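Long-range contacts in alanine racemase 1 (Caldanaerobacter subterraneus subsp. tengcongensis MB4, PDB 4Y2W), which belongs to the alanine racemase family, pairing an N-terminal eight-stranded TIM-barrel domain with a C-terminal domain rich in beta strands: residues D175-C180 with L213-S218; F250-V255 with V335-T340. The protein carries 1 engineered substitution. One frame throughout, in Å; residues are numbered along the deposited sequence.

Interaction 1: residues D175-C180 with L213-S218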
# COMPACT_ATOMS: atom_id res chain seq x y z
N ASP A 175 11.56 -10.87 -23.70
CA ASP A 175 12.66 -11.33 -24.54
C ASP A 175 12.27 -11.45 -26.02
O ASP A 175 12.57 -12.45 -26.67
CB ASP A 175 13.25 -12.65 -24.01
CG ASP A 175 14.67 -12.90 -24.49
OD1 ASP A 175 15.44 -11.93 -24.64
OD2 ASP A 175 15.01 -14.07 -24.71
N ASP A 176 11.59 -10.43 -26.52
CA ASP A 176 11.37 -10.26 -27.95
C ASP A 176 12.58 -9.51 -28.49
O ASP A 176 12.61 -8.27 -28.49
CB ASP A 176 10.07 -9.49 -28.22
CG ASP A 176 9.73 -9.38 -29.70
OD1 ASP A 176 10.58 -9.71 -30.56
OD2 ASP A 176 8.60 -8.96 -30.00
N ARG A 177 13.58 -10.27 -28.92
CA ARG A 177 14.88 -9.71 -29.33
C ARG A 177 14.75 -8.87 -30.59
O ARG A 177 15.42 -7.84 -30.73
CB ARG A 177 15.90 -10.83 -29.54
CG ARG A 177 16.16 -11.70 -28.32
CD ARG A 177 17.44 -11.32 -27.57
NE ARG A 177 17.58 -12.10 -26.34
CZ ARG A 177 18.73 -12.30 -25.68
NH1 ARG A 177 19.88 -11.79 -26.12
NH2 ARG A 177 18.72 -13.02 -24.56
N ASP A 178 13.90 -9.30 -31.52
CA ASP A 178 13.65 -8.56 -32.75
C ASP A 178 13.09 -7.16 -32.49
O ASP A 178 13.48 -6.20 -33.16
CB ASP A 178 12.70 -9.33 -33.67
CG ASP A 178 13.36 -10.53 -34.32
OD1 ASP A 178 14.44 -10.96 -33.87
OD2 ASP A 178 12.78 -11.06 -35.29
N TYR A 179 12.18 -7.05 -31.53
CA TYR A 179 11.59 -5.76 -31.18
C TYR A 179 12.57 -4.88 -30.41
O TYR A 179 12.65 -3.68 -30.65
CB TYR A 179 10.29 -5.94 -30.39
CG TYR A 179 9.37 -4.75 -30.49
CD1 TYR A 179 8.76 -4.42 -31.70
CD2 TYR A 179 9.09 -3.96 -29.38
CE1 TYR A 179 7.91 -3.33 -31.80
CE2 TYR A 179 8.24 -2.87 -29.47
CZ TYR A 179 7.65 -2.56 -30.69
OH TYR A 179 6.81 -1.48 -30.80
N CYS A 180 13.33 -5.48 -29.49
CA CYS A 180 14.38 -4.76 -28.78
C CYS A 180 15.43 -4.21 -29.76
O CYS A 180 15.82 -3.04 -29.67
CB CYS A 180 15.06 -5.65 -27.74
SG CYS A 180 14.06 -6.01 -26.28
N LEU A 213 20.91 -7.54 -18.74
CA LEU A 213 21.36 -8.92 -18.68
C LEU A 213 21.60 -9.50 -20.07
O LEU A 213 22.65 -10.09 -20.34
CB LEU A 213 20.34 -9.79 -17.93
CG LEU A 213 20.12 -9.45 -16.45
CD1 LEU A 213 18.86 -10.12 -15.93
CD2 LEU A 213 21.33 -9.83 -15.61
N ASN A 214 20.63 -9.30 -20.95
CA ASN A 214 20.61 -9.92 -22.27
C ASN A 214 21.37 -9.10 -23.32
O ASN A 214 22.32 -9.58 -23.93
CB ASN A 214 19.17 -10.10 -22.74
CG ASN A 214 18.34 -10.95 -21.80
OD1 ASN A 214 18.86 -11.55 -20.86
ND2 ASN A 214 17.03 -11.00 -22.04
N LEU A 215 20.93 -7.87 -23.51
CA LEU A 215 21.35 -7.04 -24.64
C LEU A 215 22.57 -6.19 -24.31
O LEU A 215 22.44 -5.06 -23.83
CB LEU A 215 20.18 -6.14 -25.07
CG LEU A 215 18.98 -6.75 -25.81
CD1 LEU A 215 18.66 -8.18 -25.41
CD2 LEU A 215 17.75 -5.88 -25.60
N ASN A 216 23.76 -6.72 -24.58
CA ASN A 216 25.01 -6.01 -24.27
C ASN A 216 25.16 -4.69 -25.05
O ASN A 216 25.84 -3.77 -24.60
CB ASN A 216 26.23 -6.91 -24.54
CG ASN A 216 27.13 -7.06 -23.32
OD1 ASN A 216 28.31 -6.70 -23.36
ND2 ASN A 216 26.58 -7.61 -22.24
N TYR A 217 24.52 -4.61 -26.22
CA TYR A 217 24.55 -3.40 -27.04
C TYR A 217 23.76 -2.24 -26.45
O TYR A 217 24.12 -1.08 -26.64
CB TYR A 217 24.05 -3.69 -28.47
CG TYR A 217 22.62 -4.20 -28.59
CD1 TYR A 217 21.54 -3.32 -28.57
CD2 TYR A 217 22.35 -5.55 -28.76
CE1 TYR A 217 20.24 -3.78 -28.69
CE2 TYR A 217 21.05 -6.02 -28.89
CZ TYR A 217 20.00 -5.13 -28.85
OH TYR A 217 18.71 -5.59 -28.98
N SER A 218 22.69 -2.55 -25.71
CA SER A 218 21.80 -1.53 -25.14
C SER A 218 22.42 -0.70 -24.01
O SER A 218 21.86 0.34 -23.64
CB SER A 218 20.50 -2.18 -24.64
OG SER A 218 20.76 -3.13 -23.62
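Asp175 OD1 is approached by two side chains: NE of Arg177 donates a 2.7 Å salt-bridging hydrogen bond to it on the syn side of the carboxylate, and ND2 of Asn214, across the contact, lies 3.2 Å from the same OD1. The contact joins two pieces of the TIM barrel, the start of helix 177-195 and the chain leaving helix 209-214. Asp176 is the N-cap of the longer helix; its OD1 accepts from Tyr179 N, which stands well above the carboxylate plane, and a short aspartate suits a place where the first N-H groups of a helix have no preceding turn of carbonyls to bond to.

Arginine serves here through both its charge and its flatness. A bend at chi2 (-100°) accompanies a guanidinium laid over Asn214, and the guanidinium and amide planes are only 4° apart, stacked, with Arg177 NH2 3.5 Å from Asn214 CB. Leu215 CD1 lies over a face of the same group, 3.9 Å from Arg177 NH1. Deeper in, the small Cys180 packs against the other branch of the leucine, Cys180 CB meeting Leu215 CD2 at 3.4 Å. Tyr179 leaves the contact and pairs by cation-pi with Lys270 of the second subunit. Tyr217 OH reaches the Cys180 backbone, 3.6 Å from Cys180 C, while its ring meets Phe184 edge-to-face. Leu215 O accepts from both Ser218 N and Ser218 OG, the latter at 2.6 Å on a lone pair.

Interaction 2: residues F250-V255 with V335-T340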
# COMPACT_ATOMS: atom_id res chain seq x y z
N PHE A 250 10.13 -10.02 4.74
CA PHE A 250 8.84 -9.59 5.25
C PHE A 250 8.43 -10.59 6.33
O PHE A 250 8.13 -11.74 6.02
CB PHE A 250 7.82 -9.55 4.11
CG PHE A 250 6.51 -8.89 4.44
CD1 PHE A 250 6.32 -8.17 5.62
CD2 PHE A 250 5.45 -8.96 3.54
CE1 PHE A 250 5.10 -7.57 5.90
CE2 PHE A 250 4.24 -8.36 3.81
CZ PHE A 250 4.06 -7.66 4.99
N THR A 251 8.44 -10.15 7.59
CA THR A 251 8.26 -11.06 8.72
C THR A 251 7.20 -10.58 9.71
O THR A 251 6.82 -9.41 9.74
CB THR A 251 9.59 -11.24 9.48
OG1 THR A 251 9.86 -10.08 10.28
CG2 THR A 251 10.74 -11.48 8.51
N THR A 252 6.71 -11.52 10.52
CA THR A 252 5.79 -11.23 11.63
C THR A 252 6.00 -12.22 12.77
O THR A 252 6.92 -13.03 12.73
CB THR A 252 4.32 -11.25 11.17
OG1 THR A 252 3.49 -10.78 12.23
CG2 THR A 252 3.89 -12.64 10.75
N ARG A 253 5.15 -12.15 13.79
CA ARG A 253 5.33 -12.97 14.99
C ARG A 253 4.07 -13.73 15.39
O ARG A 253 2.95 -13.33 15.07
CB ARG A 253 5.76 -12.09 16.17
CG ARG A 253 7.06 -11.34 15.95
CD ARG A 253 8.27 -12.24 16.07
NE ARG A 253 9.45 -11.65 15.43
CZ ARG A 253 10.71 -12.00 15.67
NH1 ARG A 253 11.02 -12.94 16.56
NH2 ARG A 253 11.69 -11.38 15.01
N VAL A 254 4.27 -14.84 16.11
CA VAL A 254 3.16 -15.59 16.65
C VAL A 254 2.60 -14.80 17.83
O VAL A 254 3.33 -14.44 18.76
CB VAL A 254 3.56 -17.02 17.08
CG1 VAL A 254 2.36 -17.76 17.66
CG2 VAL A 254 4.13 -17.79 15.90
N VAL A 255 1.31 -14.51 17.76
CA VAL A 255 0.63 -13.64 18.71
C VAL A 255 -0.40 -14.41 19.55
O VAL A 255 -0.79 -13.95 20.63
CB VAL A 255 0.01 -12.44 17.94
CG1 VAL A 255 -1.43 -12.14 18.34
CG2 VAL A 255 0.90 -11.21 18.06
N VAL A 335 7.69 -15.46 12.02
CA VAL A 335 6.98 -16.05 10.88
C VAL A 335 7.34 -15.25 9.63
O VAL A 335 7.02 -14.07 9.53
CB VAL A 335 5.46 -16.04 11.09
CG1 VAL A 335 4.74 -16.55 9.84
CG2 VAL A 335 5.10 -16.89 12.30
N VAL A 336 7.99 -15.90 8.67
CA VAL A 336 8.46 -15.24 7.46
C VAL A 336 7.42 -15.37 6.35
O VAL A 336 6.95 -16.46 6.04
CB VAL A 336 9.82 -15.80 6.99
CG1 VAL A 336 10.26 -15.16 5.68
CG2 VAL A 336 10.87 -15.56 8.07
N ILE A 337 7.08 -14.23 5.75
CA ILE A 337 6.08 -14.14 4.69
C ILE A 337 6.77 -14.09 3.33
O ILE A 337 6.34 -14.75 2.37
CB ILE A 337 5.23 -12.87 4.86
CG1 ILE A 337 4.62 -12.83 6.26
CG2 ILE A 337 4.15 -12.80 3.79
CD1 ILE A 337 4.29 -11.43 6.75
N ILE A 338 7.82 -13.28 3.25
CA ILE A 338 8.70 -13.19 2.09
C ILE A 338 10.13 -13.30 2.59
O ILE A 338 10.49 -12.62 3.55
CB ILE A 338 8.56 -11.83 1.36
CG1 ILE A 338 7.11 -11.60 0.92
CG2 ILE A 338 9.52 -11.76 0.18
CD1 ILE A 338 6.85 -10.21 0.38
N GLY A 339 10.92 -14.15 1.96
CA GLY A 339 12.33 -14.29 2.31
C GLY A 339 12.74 -15.65 2.87
O GLY A 339 12.00 -16.63 2.76
N THR A 340 13.92 -15.67 3.48
CA THR A 340 14.60 -16.91 3.85
C THR A 340 14.45 -17.20 5.35
O THR A 340 14.35 -16.28 6.15
CB THR A 340 16.10 -16.82 3.49
OG1 THR A 340 16.24 -16.75 2.06
CG2 THR A 340 16.89 -18.03 4.00
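Phe250 faces two consecutive residues, Ile337 and Ile338, in a classic beta bulge where strand 248-260 runs antiparallel to residues 335-338. The bulge lets one carbonyl serve two donors: Phe250 O accepts from Ile337 N at 2.7 Å, nearly in line with the C=O bond, and from Ile338 N at 3.2 Å on a lone pair. Phe250 N returns a bond to Ile338 O. Past the one-residue shift in register, Thr251 faces Val336 as a non-hydrogen-bonded pair, and Thr252 and Val335 form a hydrogen-bonded pair with both backbone bonds made.

The Phe250 side chain begins at CB, which lies 3.6 Å from Ile338 CB. With CG anti to the backbone N (chi1 -170°), the ring lies under the end methyl of Ile337 with Ile338 at its edge. Its CD2 atom meets Ile338 CD1 at 3.7 Å, this methyl sitting near the ring plane. CG, CD1, CE1 and CZ are all about equally near Ile337 CD1, which stands over the ring centre, 3.9 Å from the centroid and 6° off the normal, a CH-pi contact. A flat ring offers this methyl a whole face, and isoleucine is long enough to reach its centre. Met351 of helix 348-354 touches both isoleucines.

Valine and threonine, branched at CB, suit the extended strands; Thr252 OG1 bonds to Thr9 OG1, leaving CG2 to pack beside Val335. Buried and without a charged group crossing it, the contact probably depends on backbone bonding and hydrocarbon packing, and little on ionisation.

Overall arrangement
From the N terminus, strand 10-14 joins the mixed sheet that also holds strand 248-260, before the chain builds the parallel barrel. Interaction 1 closes a loop of 32 residues late in that barrel, carrying the rest of helix 177-195, strand 203-208 and most of helix 209-214. It ties the start of the first helix to the chain after the second. Strand 222-224 then completes the barrel, and the chain passes to the second domain. There interaction 2 closes a 79-residue loop containing strands but no helix, tying strand 248-260 to strand 334-336 in the mixed sheet. The two loops follow in series, neither nesting nor crossing, on opposite sides of the chain's centre, their nearest atoms about 19 Å apart.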